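Long-range contacts in Protease/Reverse transcriptase/ribonuclease H (Eastern chimpanzee simian foamy virus, PDB 7KSF), which combines a foamy-virus aspartic protease with a reverse transcriptase and ribonuclease H, so that it probably processes viral polyprotein and copies the RNA genome into DNA: residues A[593-598]-A[663-668]; A[610-615]-A[642-647]; A[628-633]-A[739-744]; A[669-674]-A[714-719]. The protein carries 1 engineered substitution. One frame throughout, in Å; residues are numbered along the deposited sequence.

All four contacts lie in the RNase H domain and reach its single mixed sheet. Contacts 1 and 2 are buried: the first joins the parallel strands 590-597 and 660-664 by backbone bonding and apolar side chains, the second lays helix 638-654 on strand 610-618 through methionine, isoleucine and alanines. Each gives one ligand to the same calcium ion, Gly-596 and Glu-642. Contacts 3 and 4 are nearer the surface, on the outermost strands 624-634 and 712-716, where serine, proline, glycine, histidine and glutamate mix polar with apolar touches. Contacts 1 and 4 share helix 667-683, whereas contacts 3 and 4 do not touch, their centres being about 20 Å apart.

Contact 1 of 4, residues A[593-598]-A[663-668]; sequences YTDGSA and ITDSFY. With CA (calcium ion), chain B.
Tyr-593 and Ile-663 face each other as a parallel bridge between strands 590-597 and 660-664, the first and fourth strands of the RNase H fold, which lie side by side in its mixed sheet. Ile-663 has the most surface buried here. Ile-663 CD1 comes obliquely to the Tyr-593 ring, 4.3 Å from Tyr-593 CD1, and the two side chains share the sheet face covered by helix 727-744, where His-728 meets the same ring. Thr-594 turns to the opposite face and rests on Val-646 of helix 638-654. Its backbone bonds to the neighbouring strand: Thr-594 N donates to Ile-663 O at 2.9 Å, with an angle at the hydrogen of only 136°. The first torsion of Thr-594, 62°, turns its hydroxyl to the Ile-663 side, where OG1 is placed beside the same carbonyl oxygen at a separation too short to be reliable. Farther along the two segments is an acidic cluster beside the calcium ion, which takes Gly-596 O and Glu-642 OE2 as ligands. Asp-595 and Asp-665 probably correspond to two of the acidic residues of the RNase H signature. Their carboxylates lie side by side, pointing the same way with planes 18° apart, and Asp-595 OD2 is 3.2 Å from Asp-665 OD2.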
loop_
_atom_site.group_PDB
_atom_site.type_symbol
_atom_site.label_atom_id
_atom_site.label_comp_id
_atom_site.label_asym_id
_atom_site.label_seq_id
_atom_site.Cartn_x
_atom_site.Cartn_y
_atom_site.Cartn_z
ATOM N N TYR A 593 0.927 21.086 -24.918
ATOM C CA TYR A 593 0.122 22.138 -25.521
ATOM C C TYR A 593 -0.659 21.554 -26.692
ATOM O O TYR A 593 -0.094 20.838 -27.525
ATOM C CB TYR A 593 0.997 23.296 -26.000
ATOM C CG TYR A 593 1.832 23.939 -24.921
ATOM C CD1 TYR A 593 1.289 24.889 -24.067
ATOM C CD2 TYR A 593 3.168 23.602 -24.762
ATOM C CE1 TYR A 593 2.050 25.480 -23.079
ATOM C CE2 TYR A 593 3.939 24.185 -23.779
ATOM C CZ TYR A 593 3.376 25.124 -22.940
ATOM O OH TYR A 593 4.140 25.711 -21.957
ATOM N N THR A 594 -1.953 21.854 -26.749
ATOM C CA THR A 594 -2.810 21.360 -27.814
ATOM C C THR A 594 -3.584 22.509 -28.441
ATOM O O THR A 594 -3.713 23.593 -27.863
ATOM C CB THR A 594 -3.802 20.296 -27.314
ATOM O OG1 THR A 594 -4.666 20.871 -26.324
ATOM C CG2 THR A 594 -3.060 19.111 -26.719
ATOM N N ASP A 595 -4.101 22.245 -29.636
ATOM C CA ASP A 595 -4.900 23.206 -30.388
ATOM C C ASP A 595 -5.514 22.478 -31.578
ATOM O O ASP A 595 -5.174 21.329 -31.868
ATOM C CB ASP A 595 -4.055 24.399 -30.847
ATOM C CG ASP A 595 -4.897 25.544 -31.368
ATOM O OD1 ASP A 595 -5.238 25.530 -32.570
ATOM O OD2 ASP A 595 -5.222 26.453 -30.579
ATOM N N GLY A 596 -6.426 23.165 -32.261
ATOM C CA GLY A 596 -7.079 22.623 -33.435
ATOM C C GLY A 596 -7.819 23.670 -34.240
ATOM O O GLY A 596 -8.524 24.518 -33.683
ATOM N N SER A 597 -7.671 23.613 -35.558
ATOM C CA SER A 597 -8.260 24.588 -36.454
ATOM C C SER A 597 -9.108 23.874 -37.493
ATOM O O SER A 597 -9.027 22.655 -37.663
ATOM C CB SER A 597 -7.178 25.444 -37.126
ATOM O OG SER A 597 -6.292 25.984 -36.165
ATOM N N ALA A 598 -9.933 24.658 -38.188
ATOM C CA ALA A 598 -10.805 24.103 -39.229
ATOM C C ALA A 598 -11.234 25.254 -40.148
ATOM O O ALA A 598 -12.186 25.974 -39.850
ATOM C CB ALA A 598 -12.002 23.388 -38.641
ATOM N N ILE A 663 -2.932 21.187 -21.998
ATOM C CA ILE A 663 -3.499 22.523 -22.130
ATOM C C ILE A 663 -4.293 22.595 -23.428
ATOM O O ILE A 663 -3.790 22.215 -24.490
ATOM C CB ILE A 663 -2.409 23.610 -22.105
ATOM C CG1 ILE A 663 -1.662 23.593 -20.768
ATOM C CG2 ILE A 663 -3.010 24.983 -22.370
ATOM C CD1 ILE A 663 -0.429 22.710 -20.753
ATOM N N THR A 664 -5.524 23.092 -23.341
ATOM C CA THR A 664 -6.398 23.230 -24.497
ATOM C C THR A 664 -6.726 24.698 -24.730
ATOM O O THR A 664 -7.045 25.431 -23.790
ATOM C CB THR A 664 -7.703 22.452 -24.308
ATOM O OG1 THR A 664 -7.425 21.180 -23.713
ATOM C CG2 THR A 664 -8.383 22.237 -25.649
ATOM N N ASP A 665 -6.651 25.122 -25.994
ATOM C CA ASP A 665 -7.126 26.454 -26.346
ATOM C C ASP A 665 -8.640 26.562 -26.200
ATOM O O ASP A 665 -9.165 27.659 -25.973
ATOM C CB ASP A 665 -6.698 26.798 -27.773
ATOM C CG ASP A 665 -7.112 28.194 -28.185
ATOM O OD1 ASP A 665 -7.125 29.093 -27.319
ATOM O OD2 ASP A 665 -7.424 28.392 -29.377
ATOM N N SER A 666 -9.347 25.442 -26.313
ATOM C CA SER A 666 -10.800 25.444 -26.215
ATOM C C SER A 666 -11.251 25.538 -24.766
ATOM O O SER A 666 -10.644 24.946 -23.868
ATOM C CB SER A 666 -11.379 24.178 -26.847
ATOM O OG SER A 666 -12.792 24.148 -26.734
ATOM N N PHE A 667 -12.331 26.286 -24.543
ATOM C CA PHE A 667 -12.946 26.331 -23.222
ATOM C C PHE A 667 -13.737 25.062 -22.938
ATOM O O PHE A 667 -13.714 24.550 -21.813
ATOM C CB PHE A 667 -13.854 27.556 -23.103
ATOM C CG PHE A 667 -15.106 27.468 -23.936
ATOM C CD1 PHE A 667 -16.320 27.138 -23.354
ATOM C CD2 PHE A 667 -15.068 27.702 -25.301
ATOM C CE1 PHE A 667 -17.471 27.050 -24.116
ATOM C CE2 PHE A 667 -16.215 27.618 -26.068
ATOM C CZ PHE A 667 -17.417 27.291 -25.475
ATOM N N TYR A 668 -14.436 24.538 -23.949
ATOM C CA TYR A 668 -15.343 23.415 -23.733
ATOM C C TYR A 668 -14.598 22.144 -23.348
ATOM O O TYR A 668 -15.125 21.324 -22.589
ATOM C CB TYR A 668 -16.183 23.174 -24.985
ATOM C CG TYR A 668 -17.137 22.006 -24.872
ATOM C CD1 TYR A 668 -18.365 22.148 -24.240
ATOM C CD2 TYR A 668 -16.815 20.763 -25.404
ATOM C CE1 TYR A 668 -19.242 21.087 -24.136
ATOM C CE2 TYR A 668 -17.684 19.696 -25.302
ATOM C CZ TYR A 668 -18.898 19.862 -24.666
ATOM O OH TYR A 668 -19.768 18.802 -24.564
HETATM CA CA CA B . -8.252 25.481 -32.304
#

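Contact 2 of 4, residues A[610-615]-A[642-647]; sequences AGMGIV and EIAAVE. With CA (calcium ion), chain B.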
loop_
_atom_site.group_PDB
_atom_site.type_symbol
_atom_site.label_atom_id
_atom_site.label_comp_id
_atom_site.label_asym_id
_atom_site.label_seq_id
_atom_site.Cartn_x
_atom_site.Cartn_y
_atom_site.Cartn_z
ATOM N N ALA A 610 -10.003 19.758 -40.998
ATOM C CA ALA A 610 -9.523 19.995 -39.646
ATOM C C ALA A 610 -8.035 19.699 -39.544
ATOM O O ALA A 610 -7.457 18.988 -40.369
ATOM C CB ALA A 610 -10.287 19.148 -38.617
ATOM N N GLY A 611 -7.420 20.258 -38.502
ATOM C CA GLY A 611 -6.015 20.050 -38.218
ATOM C C GLY A 611 -5.666 20.407 -36.788
ATOM O O GLY A 611 -5.920 21.531 -36.342
ATOM N N MET A 612 -5.084 19.461 -36.059
ATOM C CA MET A 612 -4.748 19.633 -34.654
ATOM C C MET A 612 -3.237 19.703 -34.479
ATOM O O MET A 612 -2.463 19.333 -35.364
ATOM C CB MET A 612 -5.333 18.492 -33.813
ATOM C CG MET A 612 -4.716 17.132 -34.092
ATOM S SD MET A 612 -5.600 15.798 -33.262
ATOM C CE MET A 612 -4.519 14.409 -33.578
ATOM N N GLY A 613 -2.821 20.196 -33.316
ATOM C CA GLY A 613 -1.409 20.336 -33.023
ATOM C C GLY A 613 -1.070 19.959 -31.595
ATOM O O GLY A 613 -1.803 20.311 -30.668
ATOM N N ILE A 614 0.035 19.243 -31.405
ATOM C CA ILE A 614 0.441 18.751 -30.094
ATOM C C ILE A 614 1.915 19.074 -29.892
ATOM O O ILE A 614 2.732 18.885 -30.800
ATOM C CB ILE A 614 0.191 17.234 -29.944
ATOM C CG1 ILE A 614 -1.303 16.908 -30.092
ATOM C CG2 ILE A 614 0.711 16.730 -28.609
ATOM C CD1 ILE A 614 -1.733 16.560 -31.506
ATOM N N VAL A 615 2.254 19.565 -28.698
ATOM C CA VAL A 615 3.623 19.929 -28.347
ATOM C C VAL A 615 3.953 19.318 -26.993
ATOM O O VAL A 615 3.192 19.481 -26.033
ATOM C CB VAL A 615 3.818 21.458 -28.308
ATOM C CG1 VAL A 615 5.223 21.803 -27.843
ATOM C CG2 VAL A 615 3.536 22.071 -29.669
ATOM N N GLU A 642 -9.770 20.493 -31.680
ATOM C CA GLU A 642 -9.285 20.774 -30.337
ATOM C C GLU A 642 -9.704 19.703 -29.340
ATOM O O GLU A 642 -9.121 19.623 -28.254
ATOM C CB GLU A 642 -9.774 22.151 -29.880
ATOM C CG GLU A 642 -9.231 23.288 -30.730
ATOM C CD GLU A 642 -9.730 24.646 -30.295
ATOM O OE1 GLU A 642 -10.880 24.735 -29.830
ATOM O OE2 GLU A 642 -8.967 25.629 -30.421
ATOM N N ILE A 643 -10.694 18.879 -29.690
ATOM C CA ILE A 643 -11.051 17.732 -28.862
ATOM C C ILE A 643 -10.089 16.576 -29.103
ATOM O O ILE A 643 -9.525 16.012 -28.160
ATOM C CB ILE A 643 -12.509 17.310 -29.123
ATOM C CG1 ILE A 643 -13.485 18.224 -28.380
ATOM C CG2 ILE A 643 -12.736 15.860 -28.713
ATOM C CD1 ILE A 643 -14.939 17.856 -28.590
ATOM N N ALA A 644 -9.889 16.203 -30.368
ATOM C CA ALA A 644 -8.972 15.112 -30.676
ATOM C C ALA A 644 -7.526 15.473 -30.377
ATOM O O ALA A 644 -6.681 14.574 -30.288
ATOM C CB ALA A 644 -9.116 14.693 -32.140
ATOM N N ALA A 645 -7.216 16.761 -30.216
ATOM C CA ALA A 645 -5.841 17.164 -29.946
ATOM C C ALA A 645 -5.373 16.693 -28.576
ATOM O O ALA A 645 -4.174 16.476 -28.373
ATOM C CB ALA A 645 -5.701 18.682 -30.058
ATOM N N VAL A 646 -6.293 16.527 -27.629
ATOM C CA VAL A 646 -5.898 16.112 -26.291
ATOM C C VAL A 646 -5.958 14.594 -26.122
ATOM O O VAL A 646 -5.211 14.035 -25.314
ATOM C CB VAL A 646 -6.754 16.833 -25.235
ATOM C CG1 VAL A 646 -6.666 18.340 -25.430
ATOM C CG2 VAL A 646 -8.198 16.370 -25.298
ATOM N N GLU A 647 -6.827 13.909 -26.876
ATOM C CA GLU A 647 -6.837 12.450 -26.857
ATOM C C GLU A 647 -5.480 11.896 -27.262
ATOM O O GLU A 647 -4.984 10.931 -26.669
ATOM C CB GLU A 647 -7.926 11.914 -27.788
ATOM C CG GLU A 647 -7.933 10.398 -27.929
ATOM C CD GLU A 647 -8.527 9.938 -29.248
ATOM O OE1 GLU A 647 -8.666 10.782 -30.157
ATOM O OE2 GLU A 647 -8.848 8.736 -29.375
HETATM CA CA CA B . -8.252 25.481 -32.304
#
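Strand 610-615 and helix 642-647 run in broadly the same direction, 36° apart, and their axes approach to 7.4 Å where Met-612 meets Ala-645. The strand turns Met-612 and Ile-614 toward the helix, while Gly-613 between them offers only backbone. Met-612 and Ala-645 have the most surface buried, in nearly equal measure. The CG of Met-612 stands between the backbone N and the carbonyl carbon (chi1 67°), and the chain beyond is extended, so that it reaches along the helix surface from Ala-645 to Ala-644. At its root, Met-612 CB meets Ala-645 CB at 3.8 Å; farther out, Met-612 SD is 3.9 Å from Ala-644 CB and also lies against the carbonyl of that alanine. Ile-614 approaches with its CG1 branch, which comes 3.4 Å from Ala-645 O. The small alanine side chains probably let the helix settle close to the strand, and the contact is made entirely by van der Waals touches. Glu-642, one turn earlier on the helix, points away from the strand and binds the calcium ion through OE2. Around this pair the strand is hydrogen-bonded to 590-597 on one side and 624-634 on the other, while helix 638-654 continues across the sheet, placing Ala-645 on Thr-594, and Val-646 on Val-662 and Thr-664 of strand 660-664.

Contact 3 of 4, residues A[628-633]-A[739-744]; sequences QWSIPL and ATQGSY
This is a surface contact of strand on helix, in which Ser-630 and Pro-632 of the outermost strand 624-634 meet Gly-742 near the end of the C-terminal helix 727-744. The axes of the two segments come within 6.2 Å and diverge by 36°. Such closeness probably depends on Gly-742, which presents bare backbone to the strand and has the most surface buried of any residue here; its CA lies 4.5 Å from Pro-632 CA. Ser-630 points toward the helix, and with its hydroxyl anti to the backbone N (chi1 165°) it reaches the helix backbone. There Ser-630 OG donates a hydrogen bond to Leu-738 O, one turn before Gly-742. Ser-630 OG also lies 3.2 Å from Gly-742 N, but the angle is too poor for a bond. In the RNase H fold this helix covers one face of the mixed sheet and helix 638-654 covers the other. The Ile-631 side chain points away from the C-terminal helix, though its carbonyl oxygen lies by Gly-742 CA. Pro-632 approaches with the side of its ring, CB being 3.2 Å from Gly-742 O. At the outer border Gln-741 CB lies 3.8 Å from Ser-630 OG. Toward the centre of the sheet the same helix sets Ala-739 against Asp-595, and Ser-743 OG makes a weak hydrogen bond to Ile-599 N.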
loop_
_atom_site.group_PDB
_atom_site.type_symbol
_atom_site.label_atom_id
_atom_site.label_comp_id
_atom_site.label_asym_id
_atom_site.label_seq_id
_atom_site.Cartn_x
_atom_site.Cartn_y
_atom_site.Cartn_z
ATOM N N GLN A 628 7.266 17.588 -31.750
ATOM C CA GLN A 628 6.141 18.340 -32.275
ATOM C C GLN A 628 5.276 17.428 -33.133
ATOM O O GLN A 628 5.733 16.394 -33.628
ATOM C CB GLN A 628 6.613 19.546 -33.098
ATOM C CG GLN A 628 7.541 20.483 -32.345
ATOM C CD GLN A 628 7.946 21.688 -33.170
ATOM O OE1 GLN A 628 7.352 21.972 -34.210
ATOM N NE2 GLN A 628 8.964 22.403 -32.708
ATOM N N TRP A 629 4.013 17.817 -33.304
ATOM C CA TRP A 629 3.071 17.024 -34.082
ATOM C C TRP A 629 2.083 17.948 -34.778
ATOM O O TRP A 629 1.565 18.888 -34.168
ATOM C CB TRP A 629 2.326 16.014 -33.200
ATOM C CG TRP A 629 3.198 14.913 -32.660
ATOM C CD1 TRP A 629 3.573 13.774 -33.311
ATOM C CD2 TRP A 629 3.797 14.848 -31.360
ATOM N NE1 TRP A 629 4.369 13.004 -32.499
ATOM C CE2 TRP A 629 4.522 13.641 -31.295
ATOM C CE3 TRP A 629 3.790 15.690 -30.243
ATOM C CZ2 TRP A 629 5.233 13.255 -30.159
ATOM C CZ3 TRP A 629 4.500 15.306 -29.118
ATOM C CH2 TRP A 629 5.209 14.099 -29.083
ATOM N N SER A 630 1.819 17.666 -36.056
ATOM C CA SER A 630 0.909 18.459 -36.882
ATOM C C SER A 630 0.131 17.499 -37.774
ATOM O O SER A 630 0.692 16.947 -38.723
ATOM C CB SER A 630 1.677 19.482 -37.720
ATOM O OG SER A 630 0.861 20.008 -38.753
ATOM N N ILE A 631 -1.153 17.310 -37.482
ATOM C CA ILE A 631 -1.931 16.266 -38.146
ATOM C C ILE A 631 -3.212 16.831 -38.750
ATOM O O ILE A 631 -3.958 17.543 -38.059
ATOM C CB ILE A 631 -2.257 15.127 -37.169
ATOM C CG1 ILE A 631 -0.976 14.572 -36.543
ATOM C CG2 ILE A 631 -3.034 14.029 -37.876
ATOM C CD1 ILE A 631 -1.217 13.471 -35.538
ATOM N N PRO A 632 -3.513 16.548 -40.019
ATOM C CA PRO A 632 -4.833 16.896 -40.561
ATOM C C PRO A 632 -5.863 15.821 -40.240
ATOM O O PRO A 632 -5.570 14.620 -40.261
ATOM C CB PRO A 632 -4.578 16.988 -42.069
ATOM C CG PRO A 632 -3.479 16.036 -42.306
ATOM C CD PRO A 632 -2.606 16.055 -41.069
ATOM N N LEU A 633 -7.088 16.267 -39.959
ATOM C CA LEU A 633 -8.140 15.389 -39.466
ATOM C C LEU A 633 -9.328 15.282 -40.416
ATOM O O LEU A 633 -10.319 14.630 -40.075
ATOM C CB LEU A 633 -8.614 15.862 -38.087
ATOM C CG LEU A 633 -7.614 15.804 -36.928
ATOM C CD1 LEU A 633 -8.153 16.531 -35.705
ATOM C CD2 LEU A 633 -7.270 14.364 -36.572
ATOM N N ALA A 739 -1.350 23.218 -35.167
ATOM C CA ALA A 739 -2.730 22.890 -35.506
ATOM C C ALA A 739 -3.159 23.588 -36.787
ATOM O O ALA A 739 -3.866 23.000 -37.615
ATOM C CB ALA A 739 -3.661 23.265 -34.354
ATOM N N THR A 740 -2.727 24.835 -36.972
ATOM C CA THR A 740 -3.072 25.559 -38.188
ATOM C C THR A 740 -2.411 24.927 -39.408
ATOM O O THR A 740 -3.037 24.807 -40.467
ATOM C CB THR A 740 -2.678 27.031 -38.052
ATOM O OG1 THR A 740 -3.253 27.570 -36.852
ATOM C CG2 THR A 740 -3.179 27.835 -39.241
ATOM N N GLN A 741 -1.150 24.502 -39.271
ATOM C CA GLN A 741 -0.452 23.876 -40.393
ATOM C C GLN A 741 -1.169 22.617 -40.859
ATOM O O GLN A 741 -1.338 22.405 -42.066
ATOM C CB GLN A 741 0.990 23.551 -40.004
ATOM C CG GLN A 741 1.863 24.769 -39.798
ATOM C CD GLN A 741 3.308 24.408 -39.542
ATOM O OE1 GLN A 741 3.664 23.232 -39.472
ATOM N NE2 GLN A 741 4.152 25.422 -39.406
ATOM N N GLY A 742 -1.589 21.768 -39.922
ATOM C CA GLY A 742 -2.327 20.576 -40.297
ATOM C C GLY A 742 -3.681 20.881 -40.900
ATOM O O GLY A 742 -4.160 20.138 -41.760
ATOM N N SER A 743 -4.316 21.974 -40.469
ATOM C CA SER A 743 -5.625 22.315 -41.014
ATOM C C SER A 743 -5.526 22.805 -42.452
ATOM O O SER A 743 -6.515 22.745 -43.195
ATOM C CB SER A 743 -6.301 23.371 -40.139
ATOM O OG SER A 743 -7.598 23.677 -40.627
ATOM N N TYR A 744 -4.353 23.293 -42.863
ATOM C CA TYR A 744 -4.153 23.763 -44.227
ATOM C C TYR A 744 -3.756 22.649 -45.186
ATOM O O TYR A 744 -3.844 22.846 -46.405
ATOM C CB TYR A 744 -3.085 24.863 -44.252
#

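Contact 4 of 4, residues A[669-674]-A[714-719]; sequences VAESAN and IQHEKG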
loop_
_atom_site.group_PDB
_atom_site.type_symbol
_atom_site.label_atom_id
_atom_site.label_comp_id
_atom_site.label_asym_id
_atom_site.label_seq_id
_atom_site.Cartn_x
_atom_site.Cartn_y
_atom_site.Cartn_z
ATOM N N VAL A 669 -13.378 21.964 -23.856
ATOM C CA VAL A 669 -12.640 20.734 -23.587
ATOM C C VAL A 669 -12.209 20.677 -22.128
ATOM O O VAL A 669 -12.465 19.691 -21.427
ATOM C CB VAL A 669 -11.438 20.616 -24.539
ATOM C CG1 VAL A 669 -10.657 19.340 -24.256
ATOM C CG2 VAL A 669 -11.903 20.646 -25.984
ATOM N N ALA A 670 -11.554 21.734 -21.642
ATOM C CA ALA A 670 -11.028 21.713 -20.282
ATOM C C ALA A 670 -12.145 21.694 -19.248
ATOM O O ALA A 670 -12.045 20.995 -18.233
ATOM C CB ALA A 670 -10.108 22.910 -20.060
ATOM N N GLU A 671 -13.216 22.458 -19.482
ATOM C CA GLU A 671 -14.333 22.463 -18.542
ATOM C C GLU A 671 -15.040 21.113 -18.511
ATOM O O GLU A 671 -15.472 20.661 -17.445
ATOM C CB GLU A 671 -15.322 23.573 -18.900
ATOM C CG GLU A 671 -14.733 24.978 -18.909
ATOM C CD GLU A 671 -14.417 25.501 -17.523
ATOM O OE1 GLU A 671 -14.909 24.919 -16.533
ATOM O OE2 GLU A 671 -13.673 26.499 -17.426
ATOM N N SER A 672 -15.173 20.457 -19.666
ATOM C CA SER A 672 -15.845 19.163 -19.703
ATOM C C SER A 672 -15.032 18.095 -18.985
ATOM O O SER A 672 -15.593 17.227 -18.310
ATOM C CB SER A 672 -16.111 18.747 -21.149
ATOM O OG SER A 672 -16.790 19.771 -21.857
ATOM N N ALA A 673 -13.703 18.144 -19.114
ATOM C CA ALA A 673 -12.856 17.169 -18.442
ATOM C C ALA A 673 -12.866 17.338 -16.929
ATOM O O ALA A 673 -12.456 16.419 -16.212
ATOM C CB ALA A 673 -11.425 17.269 -18.969
ATOM N N ASN A 674 -13.326 18.485 -16.431
ATOM C CA ASN A 674 -13.330 18.765 -15.002
ATOM C C ASN A 674 -14.657 18.392 -14.347
ATOM O O ASN A 674 -14.669 17.732 -13.300
ATOM C CB ASN A 674 -13.016 20.245 -14.766
ATOM C CG ASN A 674 -11.643 20.636 -15.287
ATOM O OD1 ASN A 674 -10.747 19.798 -15.403
ATOM N ND2 ASN A 674 -11.475 21.913 -15.616
ATOM N N ILE A 714 -5.477 19.100 -16.321
ATOM C CA ILE A 714 -5.930 19.814 -17.510
ATOM C C ILE A 714 -6.263 21.246 -17.124
ATOM O O ILE A 714 -7.106 21.478 -16.248
ATOM C CB ILE A 714 -7.145 19.130 -18.155
ATOM C CG1 ILE A 714 -6.737 17.788 -18.767
ATOM C CG2 ILE A 714 -7.775 20.039 -19.201
ATOM C CD1 ILE A 714 -7.865 17.054 -19.445
ATOM N N GLN A 715 -5.606 22.201 -17.780
ATOM C CA GLN A 715 -5.846 23.625 -17.612
ATOM C C GLN A 715 -6.544 24.185 -18.852
ATOM O O GLN A 715 -6.981 23.439 -19.738
ATOM C CB GLN A 715 -4.533 24.363 -17.338
ATOM C CG GLN A 715 -3.983 24.195 -15.939
ATOM C CD GLN A 715 -2.783 25.084 -15.684
ATOM O OE1 GLN A 715 -2.371 25.854 -16.552
ATOM N NE2 GLN A 715 -2.213 24.985 -14.488
ATOM N N HIS A 716 -6.630 25.511 -18.914
ATOM C CA HIS A 716 -7.242 26.202 -20.043
ATOM C C HIS A 716 -6.759 27.641 -20.046
ATOM O O HIS A 716 -6.803 28.312 -19.011
ATOM C CB HIS A 716 -8.773 26.149 -19.967
ATOM C CG HIS A 716 -9.314 26.347 -18.585
ATOM N ND1 HIS A 716 -9.615 25.294 -17.747
ATOM C CD2 HIS A 716 -9.612 27.472 -17.895
ATOM C CE1 HIS A 716 -10.075 25.760 -16.602
ATOM N NE2 HIS A 716 -10.082 27.079 -16.664
ATOM N N GLU A 717 -6.301 28.104 -21.214
ATOM C CA GLU A 717 -5.799 29.495 -21.377
ATOM C C GLU A 717 -6.261 30.038 -22.734
ATOM O O GLU A 717 -5.897 29.438 -23.764
ATOM C CB GLU A 717 -4.273 29.530 -21.262
ATOM C CG GLU A 717 -3.773 29.399 -19.836
ATOM C CD GLU A 717 -2.311 29.763 -19.641
ATOM O OE1 GLU A 717 -1.719 30.340 -20.575
ATOM O OE2 GLU A 717 -1.768 29.469 -18.558
ATOM N N LYS A 718 -7.038 31.127 -22.723
ATOM C CA LYS A 718 -7.552 31.747 -23.974
ATOM C C LYS A 718 -6.384 31.975 -24.942
ATOM O O LYS A 718 -6.408 31.392 -26.043
ATOM C CB LYS A 718 -8.273 33.063 -23.661
ATOM C CG LYS A 718 -8.748 33.848 -24.876
ATOM C CD LYS A 718 -9.496 35.113 -24.515
ATOM C CE LYS A 718 -10.438 34.935 -23.343
ATOM N NZ LYS A 718 -11.086 36.210 -22.958
ATOM N N GLY A 719 -5.410 32.794 -24.536
ATOM C CA GLY A 719 -4.234 33.091 -25.377
ATOM C C GLY A 719 -4.617 33.847 -26.636
ATOM O O GLY A 719 -4.101 33.496 -27.717
#
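Apolar touches centre on Ala-670, Ala-673 and Ile-714, whose side chains all point across the contact between helix 669-674 and strand 714-716. Ile-714 straddles one turn of the helix with its two branches: CG2 is 3.8 Å from Ala-670 CB, and CD1 is 3.6 Å from Ala-673 CB. The methyl of Ala-670 also meets polar atoms. Ala-670 CB lies 3.2 Å from Gln-715 O and, at the edge of the imidazole ring, 3.4 Å from His-716 ND1. Side-chain polar groups gather round His-716 without a hydrogen bond between the segments. Glu-671 bends at its second torsion (-72°), bringing OE2 over one face of the ring, 3.6 Å above the plane and displaced toward the rim; the carboxylate and ring planes are 42° apart. Asn-674 comes to the ring edge instead, its ND2 being 4.2 Å from His-716 CE1. Glutamate and histidine are both exposed, so if the histidine is protonated, any attraction between them is probably weakened by solvent. The segment axes run at 143° to each other, roughly antiparallel, as is usual when a helix packs on a strand of a beta-alpha-beta crossover; here the connection from strand 660-664 through helices 667-683 and 694-708 to its parallel neighbour 712-716 completes the sheet of the RNase H fold.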